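L-lysine 6-monooxygenase (Pseudomonas syringae pv. tomato, PDB 5CQF) probably hydroxylates the side-chain amine of L-lysine in siderophore biosynthesis, probably using FAD and NADPH. Local coordinates at residues A[66-71]-A[284-289]; A[145-150]-A[390-395]; A[171-176]-A[348-353]; A[210-215]-A[234-239]; A[371-376]-A[400-405]. One frame throughout, in Å; residues are numbered along the deposited sequence.

Contact 1: residues A[66-71]-A[284-289]; sequences GTDINH and GIDPDE
Asn70 meets Asp286 at the N-cap of helix 287-302, where the loop 66-71, itself folded into an Asx turn at Asp68, packs against the start of the helix. One direct hydrogen bond joins them, from Asn70 ND2 to Asp286 OD1 (2.9 Å, 158°). The acceptor lies in the amide plane, whereas the donor comes in on the syn side and out of the carboxylate plane. The same oxygen makes the capping bond with Asp288 N (2.9 Å), and its two donors arrive from opposite faces of the carboxylate.

A water forms a second, indirect link: it accepts from Ile69 N at 2.9 Å and faces Asp286 OD2, although that last step is too short to be trusted in detail.

Two acids also come together, with Asp68 OD1 at 3.7 Å from Asp286 OD2 and their planes 29° apart. Repulsion is probably eased by N-H groups: Asp68 OD1 accepts from Asn70 N, and Asp68 OD2 from Gln248 and Asn251.

Van der Waals contact completes the joint. Asn70 ND2 rests 3.6 Å from Pro287 CG, and Asp68 OD1 stands 3.2 Å from Asp286 CB.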
# COMPACT_ATOMS: atom_id res chain seq x y z
N GLY A 66 -19.27 12.41 6.50
CA GLY A 66 -18.66 11.97 7.75
C GLY A 66 -18.45 10.46 7.96
O GLY A 66 -17.94 10.06 9.02
N THR A 67 -18.84 9.64 6.98
CA THR A 67 -18.81 8.19 7.14
C THR A 67 -17.56 7.54 6.54
O THR A 67 -17.21 7.80 5.40
CB THR A 67 -20.08 7.55 6.57
OG1 THR A 67 -21.22 8.23 7.12
CG2 THR A 67 -20.14 6.06 6.94
N ASP A 68 -16.91 6.68 7.33
CA ASP A 68 -15.71 5.96 6.89
C ASP A 68 -16.14 4.81 5.98
O ASP A 68 -16.69 3.81 6.44
CB ASP A 68 -14.93 5.44 8.11
CG ASP A 68 -13.70 4.64 7.74
OD1 ASP A 68 -13.32 4.66 6.55
OD2 ASP A 68 -13.10 3.98 8.64
N ILE A 69 -15.89 4.98 4.69
CA ILE A 69 -16.24 3.96 3.66
C ILE A 69 -14.99 3.22 3.24
O ILE A 69 -14.96 2.58 2.19
CB ILE A 69 -16.99 4.54 2.39
CG1 ILE A 69 -16.34 5.81 1.80
CG2 ILE A 69 -18.42 4.90 2.72
CD1 ILE A 69 -14.98 5.62 1.19
N ASN A 70 -13.96 3.27 4.06
CA ASN A 70 -12.75 2.52 3.80
C ASN A 70 -12.96 1.14 4.44
O ASN A 70 -12.45 0.83 5.53
CB ASN A 70 -11.54 3.29 4.32
CG ASN A 70 -10.23 2.63 3.97
OD1 ASN A 70 -10.19 1.48 3.61
ND2 ASN A 70 -9.15 3.36 4.12
N HIS A 71 -13.81 0.36 3.77
CA HIS A 71 -14.13 -1.00 4.15
C HIS A 71 -14.32 -1.86 2.91
O HIS A 71 -14.43 -1.39 1.76
CB HIS A 71 -15.36 -1.06 5.06
CG HIS A 71 -16.61 -0.50 4.46
ND1 HIS A 71 -17.23 -1.07 3.37
CD2 HIS A 71 -17.38 0.54 4.84
CE1 HIS A 71 -18.32 -0.38 3.08
NE2 HIS A 71 -18.45 0.59 3.97
N GLY A 284 -12.64 7.84 15.22
CA GLY A 284 -11.76 7.35 14.17
C GLY A 284 -12.02 8.02 12.84
O GLY A 284 -13.12 8.43 12.55
N ILE A 285 -10.98 8.12 12.04
CA ILE A 285 -11.05 8.77 10.74
C ILE A 285 -10.47 7.83 9.69
O ILE A 285 -9.43 7.21 9.92
CB ILE A 285 -10.25 10.08 10.78
CG1 ILE A 285 -10.90 11.05 11.77
CG2 ILE A 285 -10.19 10.72 9.40
CD1 ILE A 285 -10.08 12.31 11.97
N ASP A 286 -11.20 7.69 8.57
CA ASP A 286 -10.71 6.93 7.39
C ASP A 286 -9.25 7.29 7.18
O ASP A 286 -8.98 8.48 7.03
CB ASP A 286 -11.55 7.34 6.16
CG ASP A 286 -11.13 6.63 4.87
OD1 ASP A 286 -10.07 5.98 4.82
OD2 ASP A 286 -11.91 6.74 3.88
N PRO A 287 -8.32 6.30 7.21
CA PRO A 287 -6.90 6.62 7.01
C PRO A 287 -6.61 7.33 5.69
O PRO A 287 -5.70 8.11 5.64
CB PRO A 287 -6.18 5.25 7.08
CG PRO A 287 -7.26 4.21 7.06
CD PRO A 287 -8.53 4.87 7.51
N ASP A 288 -7.39 7.11 4.64
CA ASP A 288 -7.18 7.87 3.38
C ASP A 288 -7.61 9.32 3.50
O ASP A 288 -7.04 10.18 2.82
CB ASP A 288 -7.89 7.24 2.17
CG ASP A 288 -7.44 5.82 1.92
OD1 ASP A 288 -6.32 5.44 2.34
OD2 ASP A 288 -8.23 5.06 1.31
N GLU A 289 -8.59 9.61 4.35
CA GLU A 289 -8.98 11.00 4.61
C GLU A 289 -7.88 11.76 5.36
O GLU A 289 -7.51 12.87 4.96
CB GLU A 289 -10.29 11.07 5.38
CG GLU A 289 -11.52 10.69 4.55
CD GLU A 289 -11.79 11.66 3.39
OE1 GLU A 289 -11.71 12.91 3.57
OE2 GLU A 289 -12.10 11.15 2.29
O HOH W 1 -14.26 7.32 4.22

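Contact 2: residues A[145-150]-A[390-395]; sequences GRLQEV and CDVNIW
Leu147 O accepts from Cys390 N in a nearly straight bond (3.0 Å, 167°), the direct hydrogen bond between these two segments. Around it, Arg146 and Gln148 pack on Cys390, and Leu147 on Val392.

Gln148 leaves its backbone pointing away from the partner and then folds back through a bend at chi2 (-76°). The amide end thereby lies against Cys390, with NE2 3.1 Å from Cys390 CB, while OE1 also makes a weak hydrogen bond to Arg162. Arg146 adds its guanidinium to the same residue: Cys390 SG lies over one face of the group, 3.7 Å from Arg146 NH1.

Val392 divides its branches between two neighbours. CG2 presses on the backbone, 3.2 Å from Gln148 O, and CG1 meets Leu147 CD2 at 4.1 Å, the two side chains crossing at about a right angle. Leu147 is also covered by Pro140 and Trp367.

The contact thus ties the central strand of a three-stranded antiparallel sheet, 147-154, to the approach of strand 393-396, the outermost strand of a parallel sheet. Such a pairing of parallel sheet and antiparallel meander is consistent with the FAD-binding domain of two-dinucleotide-domain flavoproteins.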
# COMPACT_ATOMS: atom_id res chain seq x y z
N GLY A 145 -58.26 0.60 28.24
CA GLY A 145 -57.30 1.13 29.21
C GLY A 145 -55.86 0.69 28.96
O GLY A 145 -54.99 0.87 29.82
N ARG A 146 -55.60 0.13 27.77
CA ARG A 146 -54.27 -0.34 27.38
C ARG A 146 -54.01 0.06 25.92
O ARG A 146 -54.94 0.12 25.11
CB ARG A 146 -54.15 -1.87 27.58
CG ARG A 146 -54.26 -2.34 29.03
CD ARG A 146 -53.91 -3.82 29.23
NE ARG A 146 -52.46 -4.07 29.28
CZ ARG A 146 -51.86 -5.27 29.24
NH1 ARG A 146 -52.58 -6.38 29.15
NH2 ARG A 146 -50.54 -5.35 29.29
N LEU A 147 -52.75 0.37 25.60
CA LEU A 147 -52.38 0.85 24.25
C LEU A 147 -52.42 -0.28 23.21
O LEU A 147 -51.68 -1.26 23.34
CB LEU A 147 -50.98 1.48 24.28
CG LEU A 147 -50.33 1.94 22.96
CD1 LEU A 147 -50.62 3.38 22.58
CD2 LEU A 147 -48.84 1.71 23.05
N GLN A 148 -53.25 -0.13 22.18
CA GLN A 148 -53.46 -1.15 21.14
C GLN A 148 -52.92 -0.78 19.74
O GLN A 148 -52.65 -1.67 18.95
CB GLN A 148 -54.96 -1.49 20.99
CG GLN A 148 -55.69 -1.93 22.25
CD GLN A 148 -55.40 -3.36 22.71
OE1 GLN A 148 -55.00 -4.22 21.91
NE2 GLN A 148 -55.62 -3.62 24.01
N GLU A 149 -52.82 0.51 19.42
CA GLU A 149 -52.35 1.01 18.12
C GLU A 149 -51.65 2.36 18.29
O GLU A 149 -51.71 2.95 19.37
CB GLU A 149 -53.51 1.18 17.15
CG GLU A 149 -53.82 -0.04 16.29
CD GLU A 149 -54.91 0.22 15.25
OE1 GLU A 149 -55.88 0.96 15.58
OE2 GLU A 149 -54.79 -0.31 14.12
N VAL A 150 -50.99 2.84 17.23
CA VAL A 150 -50.49 4.22 17.20
C VAL A 150 -50.89 4.83 15.89
O VAL A 150 -51.07 4.13 14.91
CB VAL A 150 -48.95 4.35 17.36
CG1 VAL A 150 -48.52 3.93 18.75
CG2 VAL A 150 -48.19 3.56 16.31
N CYS A 390 -50.77 -3.80 24.59
CA CYS A 390 -51.32 -5.05 24.04
C CYS A 390 -50.93 -5.14 22.57
O CYS A 390 -51.48 -4.43 21.73
CB CYS A 390 -52.87 -5.07 24.13
SG CYS A 390 -53.64 -5.77 25.62
N ASP A 391 -49.97 -6.02 22.27
CA ASP A 391 -49.54 -6.31 20.89
C ASP A 391 -48.77 -5.19 20.16
O ASP A 391 -48.52 -5.33 18.97
CB ASP A 391 -50.74 -6.73 20.00
CG ASP A 391 -51.27 -8.11 20.32
OD1 ASP A 391 -50.47 -9.07 20.30
OD2 ASP A 391 -52.49 -8.24 20.56
N VAL A 392 -48.40 -4.10 20.84
CA VAL A 392 -47.71 -2.98 20.17
C VAL A 392 -46.18 -3.04 20.33
O VAL A 392 -45.65 -3.06 21.44
CB VAL A 392 -48.23 -1.59 20.59
CG1 VAL A 392 -47.50 -0.47 19.86
CG2 VAL A 392 -49.71 -1.49 20.31
N ASN A 393 -45.50 -3.06 19.19
CA ASN A 393 -44.06 -3.16 19.16
C ASN A 393 -43.41 -2.02 18.45
O ASN A 393 -43.91 -1.50 17.44
CB ASN A 393 -43.66 -4.46 18.50
CG ASN A 393 -44.35 -5.65 19.12
OD1 ASN A 393 -43.94 -6.13 20.17
ND2 ASN A 393 -45.41 -6.13 18.48
N ILE A 394 -42.28 -1.62 19.01
CA ILE A 394 -41.49 -0.54 18.46
C ILE A 394 -40.03 -0.97 18.46
O ILE A 394 -39.58 -1.64 19.39
CB ILE A 394 -41.66 0.76 19.27
CG1 ILE A 394 -43.15 1.14 19.40
CG2 ILE A 394 -40.90 1.90 18.61
CD1 ILE A 394 -43.44 2.08 20.54
N TRP A 395 -39.33 -0.58 17.39
CA TRP A 395 -37.91 -0.87 17.20
C TRP A 395 -37.23 0.44 16.90
O TRP A 395 -37.80 1.26 16.17
CB TRP A 395 -37.71 -1.78 16.01
CG TRP A 395 -38.14 -3.20 16.23
CD1 TRP A 395 -37.36 -4.24 16.66
CD2 TRP A 395 -39.44 -3.76 16.00
NE1 TRP A 395 -38.10 -5.39 16.73
CE2 TRP A 395 -39.38 -5.12 16.33
CE3 TRP A 395 -40.65 -3.22 15.59
CZ2 TRP A 395 -40.47 -5.96 16.25
CZ3 TRP A 395 -41.75 -4.06 15.50
CH2 TRP A 395 -41.65 -5.42 15.82

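Contact 3: residues A[171-176]-A[348-353]; sequences APRIPQ and LGTGYQ
Arg173 and Thr350 exchange bonds where two loops run past one another, one after strand 163-166, the other leading off the end of strand 345-348. The pair is consistent with the linkers that join the FAD and NADPH domains in two-domain flavoproteins of this kind. Thr350 OG1 donates to Arg173 O at 2.6 Å, arriving nearly along the C=O axis. With chi1 at 40° the hydroxyl sits between the backbone N and the carbonyl carbon of Thr350, which turns CG2 toward Pro175. There CG2 touches Pro175 CD (4.2 Å). In return Arg173 NE donates to Thr350 O (3.2 Å), a bond tilted from the guanidinium plane; the bend of the arginine at chi3 (85°) brings the group across the threonine.

Backbone bonds set the register around this exchange. Arg173 N donates to Gly351 O at 2.9 Å and Gln353 N to Ala171 O, a single bridge centred on Pro172 and Tyr352.

Beyond these bonds, the Tyr352 ring has the backbone carbon of Ala171 at its edge and meets His188 edge-to-face, while His188 also donates to Gly351 O. At the inner end Leu348, which also packs on Leu210 and Phe178, is crossed at about a right angle by Ile174. Their methyls touch there, with Ile174 CD1 4.2 Å from Leu348 CD1.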
# COMPACT_ATOMS: atom_id res chain seq x y z
N ALA A 171 -30.43 14.05 16.26
CA ALA A 171 -30.20 15.44 15.81
C ALA A 171 -28.80 16.00 16.12
O ALA A 171 -28.12 15.54 17.03
CB ALA A 171 -31.27 16.37 16.41
N PRO A 172 -28.37 17.01 15.35
CA PRO A 172 -27.09 17.67 15.62
C PRO A 172 -26.95 18.14 17.07
O PRO A 172 -27.87 18.74 17.61
CB PRO A 172 -27.09 18.90 14.69
CG PRO A 172 -28.15 18.67 13.68
CD PRO A 172 -29.10 17.63 14.22
N ARG A 173 -25.80 17.88 17.68
CA ARG A 173 -25.46 18.43 18.98
C ARG A 173 -24.98 19.87 18.75
O ARG A 173 -23.96 20.10 18.09
CB ARG A 173 -24.35 17.59 19.62
CG ARG A 173 -23.99 17.97 21.06
CD ARG A 173 -22.90 17.07 21.64
NE ARG A 173 -21.53 17.48 21.31
CZ ARG A 173 -20.87 18.50 21.89
NH1 ARG A 173 -19.61 18.78 21.52
NH2 ARG A 173 -21.44 19.25 22.83
N ILE A 174 -25.75 20.83 19.25
CA ILE A 174 -25.39 22.24 19.25
C ILE A 174 -25.28 22.72 20.70
O ILE A 174 -26.31 22.91 21.36
CB ILE A 174 -26.48 23.12 18.60
CG1 ILE A 174 -26.86 22.63 17.19
CG2 ILE A 174 -26.04 24.58 18.59
CD1 ILE A 174 -25.74 22.72 16.18
N PRO A 175 -24.05 22.93 21.20
CA PRO A 175 -23.97 23.46 22.56
C PRO A 175 -24.73 24.78 22.67
O PRO A 175 -24.77 25.54 21.69
CB PRO A 175 -22.47 23.68 22.77
CG PRO A 175 -21.80 22.78 21.79
CD PRO A 175 -22.73 22.69 20.60
N GLN A 176 -25.33 25.01 23.84
CA GLN A 176 -26.05 26.26 24.17
C GLN A 176 -25.35 27.55 23.70
O GLN A 176 -26.01 28.44 23.15
CB GLN A 176 -26.30 26.32 25.70
CG GLN A 176 -26.65 27.70 26.28
CD GLN A 176 -28.00 28.24 25.82
OE1 GLN A 176 -28.16 28.68 24.68
NE2 GLN A 176 -28.98 28.22 26.73
N LEU A 348 -19.24 23.60 13.06
CA LEU A 348 -19.33 22.80 14.27
C LEU A 348 -19.32 21.36 13.89
O LEU A 348 -20.32 20.85 13.42
CB LEU A 348 -20.59 23.13 15.05
CG LEU A 348 -20.79 24.61 15.38
CD1 LEU A 348 -22.14 24.80 16.04
CD2 LEU A 348 -19.71 25.15 16.28
N GLY A 349 -18.19 20.69 14.09
CA GLY A 349 -18.12 19.24 13.89
C GLY A 349 -18.36 18.58 15.23
O GLY A 349 -17.56 17.78 15.69
N THR A 350 -19.46 18.93 15.86
CA THR A 350 -19.75 18.50 17.21
C THR A 350 -20.47 17.16 17.26
O THR A 350 -20.69 16.65 18.35
CB THR A 350 -20.63 19.54 17.91
OG1 THR A 350 -21.63 20.03 17.01
CG2 THR A 350 -19.80 20.70 18.40
N GLY A 351 -20.84 16.61 16.10
CA GLY A 351 -21.57 15.34 16.06
C GLY A 351 -23.06 15.47 16.35
O GLY A 351 -23.64 16.55 16.22
N TYR A 352 -23.67 14.34 16.74
CA TYR A 352 -25.12 14.22 16.93
C TYR A 352 -25.48 13.78 18.35
O TYR A 352 -24.78 12.99 18.98
CB TYR A 352 -25.74 13.23 15.91
CG TYR A 352 -25.56 13.67 14.46
CD1 TYR A 352 -24.38 13.40 13.77
CD2 TYR A 352 -26.56 14.36 13.78
CE1 TYR A 352 -24.19 13.81 12.46
CE2 TYR A 352 -26.39 14.77 12.46
CZ TYR A 352 -25.20 14.50 11.80
OH TYR A 352 -25.01 14.89 10.50
N GLN A 353 -26.60 14.32 18.81
CA GLN A 353 -27.13 14.08 20.15
C GLN A 353 -27.78 12.71 20.25
O GLN A 353 -28.56 12.35 19.38
CB GLN A 353 -28.19 15.16 20.48
CG GLN A 353 -28.60 15.23 21.96
CD GLN A 353 -27.43 15.51 22.92
OE1 GLN A 353 -26.51 14.72 23.05
NE2 GLN A 353 -27.50 16.63 23.62

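Contact 4: residues A[210-215]-A[234-239]; sequences LGSGQS and SVHRCA
Ser212 and His236 meet at the edge of the imidazole: Ser212 OG lies near the ring plane, 2.6 Å from His236 ND1, and Ser212 CA is also in that plane. The bond is a hydrogen bond in which either atom could be the donor. Gly211 O approaches the ring obliquely, 3.4 Å from His236 CE1, and Phe241 meets the ring edge-to-face. Further along, the Arg237 guanidinium carries Cys238 SG over the centre of one face.

With CG anti to the carbonyl carbon of His236 (chi1 -57°), the ND1 edge of the ring is turned toward Ser212. On its far side His236 NE2 makes a weak bond to Ser234 OG.

Parallel strands 206-210 and 231-235 supply the frame. Gly211 N donates to Val235 O in an almost linear bond (3.0 Å, 175°), and Leu210 CD1 packs on Val235 CG1 at 3.9 Å. Gly211 and Gly213 belong to a GxGxxA sequence at the strand-turn-helix of this beta-alpha-beta unit, consistent with a Rossmann-type dinucleotide-binding turn, probably for NADPH.

Two waters also bind Ser212 OG, one leading to Arg237 N and the other to Cys238 N and Ala239 O. With three polar partners and a single proton, this hydroxyl must accept from at least two of them, so it is held directly by His236 and, through two waters, by the backbone of 237-239.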
# COMPACT_ATOMS: atom_id res chain seq x y z
N LEU A 210 -14.43 23.27 14.62
CA LEU A 210 -14.40 22.65 15.94
C LEU A 210 -14.65 21.16 15.79
O LEU A 210 -15.63 20.75 15.15
CB LEU A 210 -15.49 23.27 16.79
CG LEU A 210 -15.71 22.79 18.23
CD1 LEU A 210 -14.55 23.18 19.12
CD2 LEU A 210 -17.00 23.38 18.77
N GLY A 211 -13.77 20.34 16.34
CA GLY A 211 -14.03 18.90 16.40
C GLY A 211 -12.91 18.05 15.87
O GLY A 211 -12.04 18.54 15.14
N SER A 212 -12.96 16.77 16.21
CA SER A 212 -11.84 15.87 15.96
C SER A 212 -12.16 14.62 15.12
O SER A 212 -11.26 13.87 14.78
CB SER A 212 -11.22 15.44 17.30
OG SER A 212 -10.73 16.58 18.01
N GLY A 213 -13.43 14.41 14.78
CA GLY A 213 -13.83 13.27 13.96
C GLY A 213 -13.76 13.49 12.45
O GLY A 213 -13.26 14.52 11.96
N GLN A 214 -14.31 12.53 11.71
CA GLN A 214 -14.22 12.55 10.26
C GLN A 214 -14.97 13.72 9.64
O GLN A 214 -14.53 14.25 8.63
CB GLN A 214 -14.69 11.22 9.64
CG GLN A 214 -14.42 11.19 8.14
CD GLN A 214 -14.33 9.80 7.54
OE1 GLN A 214 -13.85 8.84 8.17
NE2 GLN A 214 -14.75 9.70 6.29
N SER A 215 -16.07 14.14 10.23
CA SER A 215 -16.81 15.25 9.65
C SER A 215 -15.97 16.52 9.73
O SER A 215 -15.97 17.30 8.79
CB SER A 215 -18.16 15.45 10.36
OG SER A 215 -18.93 14.27 10.27
N SER A 234 -8.30 24.78 13.63
CA SER A 234 -8.86 23.51 13.92
C SER A 234 -8.65 23.27 15.39
O SER A 234 -7.52 23.09 15.85
CB SER A 234 -8.14 22.44 13.08
OG SER A 234 -8.57 21.13 13.37
N VAL A 235 -9.76 23.26 16.13
CA VAL A 235 -9.77 23.19 17.59
C VAL A 235 -10.23 21.83 18.06
O VAL A 235 -11.27 21.34 17.60
CB VAL A 235 -10.70 24.25 18.20
CG1 VAL A 235 -10.79 24.08 19.69
CG2 VAL A 235 -10.20 25.66 17.87
N HIS A 236 -9.45 21.23 18.96
CA HIS A 236 -9.69 19.87 19.45
C HIS A 236 -9.78 19.84 20.97
O HIS A 236 -8.95 20.46 21.65
CB HIS A 236 -8.54 18.98 19.02
CG HIS A 236 -8.34 18.97 17.54
ND1 HIS A 236 -9.06 18.15 16.70
CD2 HIS A 236 -7.53 19.70 16.74
CE1 HIS A 236 -8.69 18.37 15.45
NE2 HIS A 236 -7.78 19.32 15.45
N ARG A 237 -10.76 19.12 21.49
CA ARG A 237 -10.93 18.96 22.94
C ARG A 237 -9.75 18.19 23.53
O ARG A 237 -9.37 18.42 24.66
CB ARG A 237 -12.23 18.23 23.28
CG ARG A 237 -12.54 18.18 24.78
CD ARG A 237 -13.93 17.56 25.03
NE ARG A 237 -14.00 16.20 24.47
CZ ARG A 237 -13.79 15.06 25.15
NH1 ARG A 237 -13.53 15.05 26.47
NH2 ARG A 237 -13.85 13.91 24.50
N CYS A 238 -9.20 17.27 22.75
CA CYS A 238 -8.07 16.47 23.17
C CYS A 238 -6.92 16.70 22.18
O CYS A 238 -6.67 17.84 21.79
CB CYS A 238 -8.52 14.99 23.32
SG CYS A 238 -9.71 14.67 24.68
N ALA A 239 -6.19 15.65 21.78
CA ALA A 239 -5.15 15.78 20.75
C ALA A 239 -5.79 15.94 19.39
O ALA A 239 -6.98 15.62 19.18
CB ALA A 239 -4.20 14.58 20.74
O HOH W 2 -11.04 20.78 13.49
O HOH W 3 -12.62 17.85 19.68
O HOH W 4 -9.45 15.81 20.16

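Contact 5: residues A[371-376]-A[400-405]; sequences DVDGGL and SERSHG
Arg402 reaches from helix 401-404 into the turn 371-376 and is gripped there by two acceptors lying near the plane of its guanidinium. The helix, N-capped by Ser400, follows strand 393-396, and the turn lies in the long loop between strands 345-348 and 393-396, so the contact joins that loop to the helix. Asp373 is held side-on: NH2 donates to Asp373 OD1 (2.8 Å, 168°) and NE to Asp373 OD2 (3.0 Å), a bidentate salt bridge with the two planes only 22° apart. Leu376 O is held end-on, receiving both NH2 at 2.9 Å and NH1 at 3.0 Å. All three guanidinium nitrogens are therefore engaged, and the packing beside them is close, with Gly375 C at 3.2 Å from Arg402 NH2. A bend at chi3 (-68°) swings the group round so that one edge serves the aspartate and the next serves the carbonyl.

The turn is braced from within. Asp373 OD1 also accepts from Gly375 N on its anti side, forming an Asx turn, and residues 371 to 374 make a type I beta turn.

Asp371 belongs to the looser side. Its carboxylate stands almost perpendicular to the guanidinium, and OD2 is 3.8 Å from Arg402 NH2, well out of the guanidinium plane, which leaves a long ion pair without a directed N-H. A water fills in, donating to Asp371 OD2 and Leu376 O and accepting from Ser403 OG (2.7 Å).

The buried guanidinium probably keeps both aspartates ionised, Asp373 more strongly because it is bound directly.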
# COMPACT_ATOMS: atom_id res chain seq x y z
N ASP A 371 -35.22 3.14 31.06
CA ASP A 371 -33.88 2.69 31.34
C ASP A 371 -33.38 3.51 32.54
O ASP A 371 -34.11 4.34 33.08
CB ASP A 371 -32.97 2.89 30.11
CG ASP A 371 -31.72 1.97 30.10
OD1 ASP A 371 -31.45 1.24 31.10
OD2 ASP A 371 -30.99 1.99 29.08
N VAL A 372 -32.13 3.32 32.93
CA VAL A 372 -31.60 3.96 34.14
C VAL A 372 -31.59 5.50 34.05
O VAL A 372 -31.46 6.18 35.08
CB VAL A 372 -30.18 3.44 34.48
CG1 VAL A 372 -30.18 1.90 34.47
CG2 VAL A 372 -29.13 4.00 33.52
N ASP A 373 -31.71 6.04 32.84
CA ASP A 373 -31.67 7.49 32.67
C ASP A 373 -33.05 8.07 32.30
O ASP A 373 -33.15 9.22 31.88
CB ASP A 373 -30.60 7.86 31.64
CG ASP A 373 -30.81 7.17 30.31
OD1 ASP A 373 -31.94 6.65 30.09
OD2 ASP A 373 -29.84 7.11 29.52
N GLY A 374 -34.10 7.28 32.47
CA GLY A 374 -35.45 7.69 32.06
C GLY A 374 -35.73 7.44 30.59
O GLY A 374 -36.89 7.36 30.19
N GLY A 375 -34.67 7.29 29.78
CA GLY A 375 -34.84 7.05 28.35
C GLY A 375 -35.35 5.66 27.96
O GLY A 375 -35.75 4.86 28.80
N LEU A 376 -35.28 5.38 26.67
CA LEU A 376 -35.78 4.14 26.11
C LEU A 376 -34.97 2.97 26.60
O LEU A 376 -33.77 3.08 26.75
CB LEU A 376 -35.73 4.17 24.58
CG LEU A 376 -37.03 4.40 23.79
CD1 LEU A 376 -38.02 5.30 24.50
CD2 LEU A 376 -36.70 4.94 22.39
N SER A 400 -26.46 3.20 19.70
CA SER A 400 -26.19 4.31 20.64
C SER A 400 -25.30 3.79 21.76
O SER A 400 -25.34 2.59 22.09
CB SER A 400 -27.47 4.86 21.26
OG SER A 400 -28.17 3.88 22.00
N GLU A 401 -24.50 4.68 22.33
CA GLU A 401 -23.69 4.32 23.48
C GLU A 401 -24.57 3.83 24.64
O GLU A 401 -24.26 2.82 25.27
CB GLU A 401 -22.77 5.50 23.88
CG GLU A 401 -21.72 5.76 22.79
CD GLU A 401 -20.54 6.64 23.20
OE1 GLU A 401 -19.48 6.55 22.53
OE2 GLU A 401 -20.65 7.43 24.16
N ARG A 402 -25.69 4.50 24.89
CA ARG A 402 -26.48 4.28 26.11
C ARG A 402 -27.19 2.91 26.07
O ARG A 402 -27.31 2.25 27.09
CB ARG A 402 -27.48 5.43 26.35
CG ARG A 402 -28.56 5.58 25.26
CD ARG A 402 -29.58 6.68 25.53
NE ARG A 402 -30.44 6.37 26.66
CZ ARG A 402 -31.45 5.51 26.62
NH1 ARG A 402 -31.75 4.86 25.50
NH2 ARG A 402 -32.17 5.29 27.71
N SER A 403 -27.64 2.48 24.89
CA SER A 403 -28.34 1.20 24.76
C SER A 403 -27.43 0.08 24.30
O SER A 403 -27.66 -1.08 24.63
CB SER A 403 -29.51 1.34 23.79
OG SER A 403 -30.51 2.19 24.30
N HIS A 404 -26.41 0.38 23.49
CA HIS A 404 -25.64 -0.68 22.84
C HIS A 404 -24.14 -0.59 23.01
O HIS A 404 -23.43 -1.44 22.51
CB HIS A 404 -26.00 -0.75 21.36
CG HIS A 404 -27.47 -0.84 21.11
ND1 HIS A 404 -28.19 -1.98 21.33
CD2 HIS A 404 -28.36 0.09 20.67
CE1 HIS A 404 -29.47 -1.77 21.05
NE2 HIS A 404 -29.59 -0.52 20.63
N GLY A 405 -23.64 0.42 23.72
CA GLY A 405 -22.21 0.55 23.93
C GLY A 405 -21.40 1.11 22.77
O GLY A 405 -20.19 1.32 22.90
O HOH W 5 -31.65 1.01 26.46

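How the contacts relate
Contacts 1, 3 and 4 form one connected group. Contact 4, holding the probable NADPH-binding turn, touches contact 1 through a probable hydrogen bond from Asp286 N to Gln214 OE1 (2.9 Å) and contact 3 through one from Gly349 N to Leu210 O (2.8 Å); along the chain it is nested inside the loops closed by both. Contact 2 lies at the far end, its centre about 43 Å from that of contact 4, on the opposite side of the chain's centre. Contact 5 comes between: its nearest atoms are about 6 Å from contact 2 and about 8 Å from contact 3, and helix 401-404 follows strand 393-396 directly.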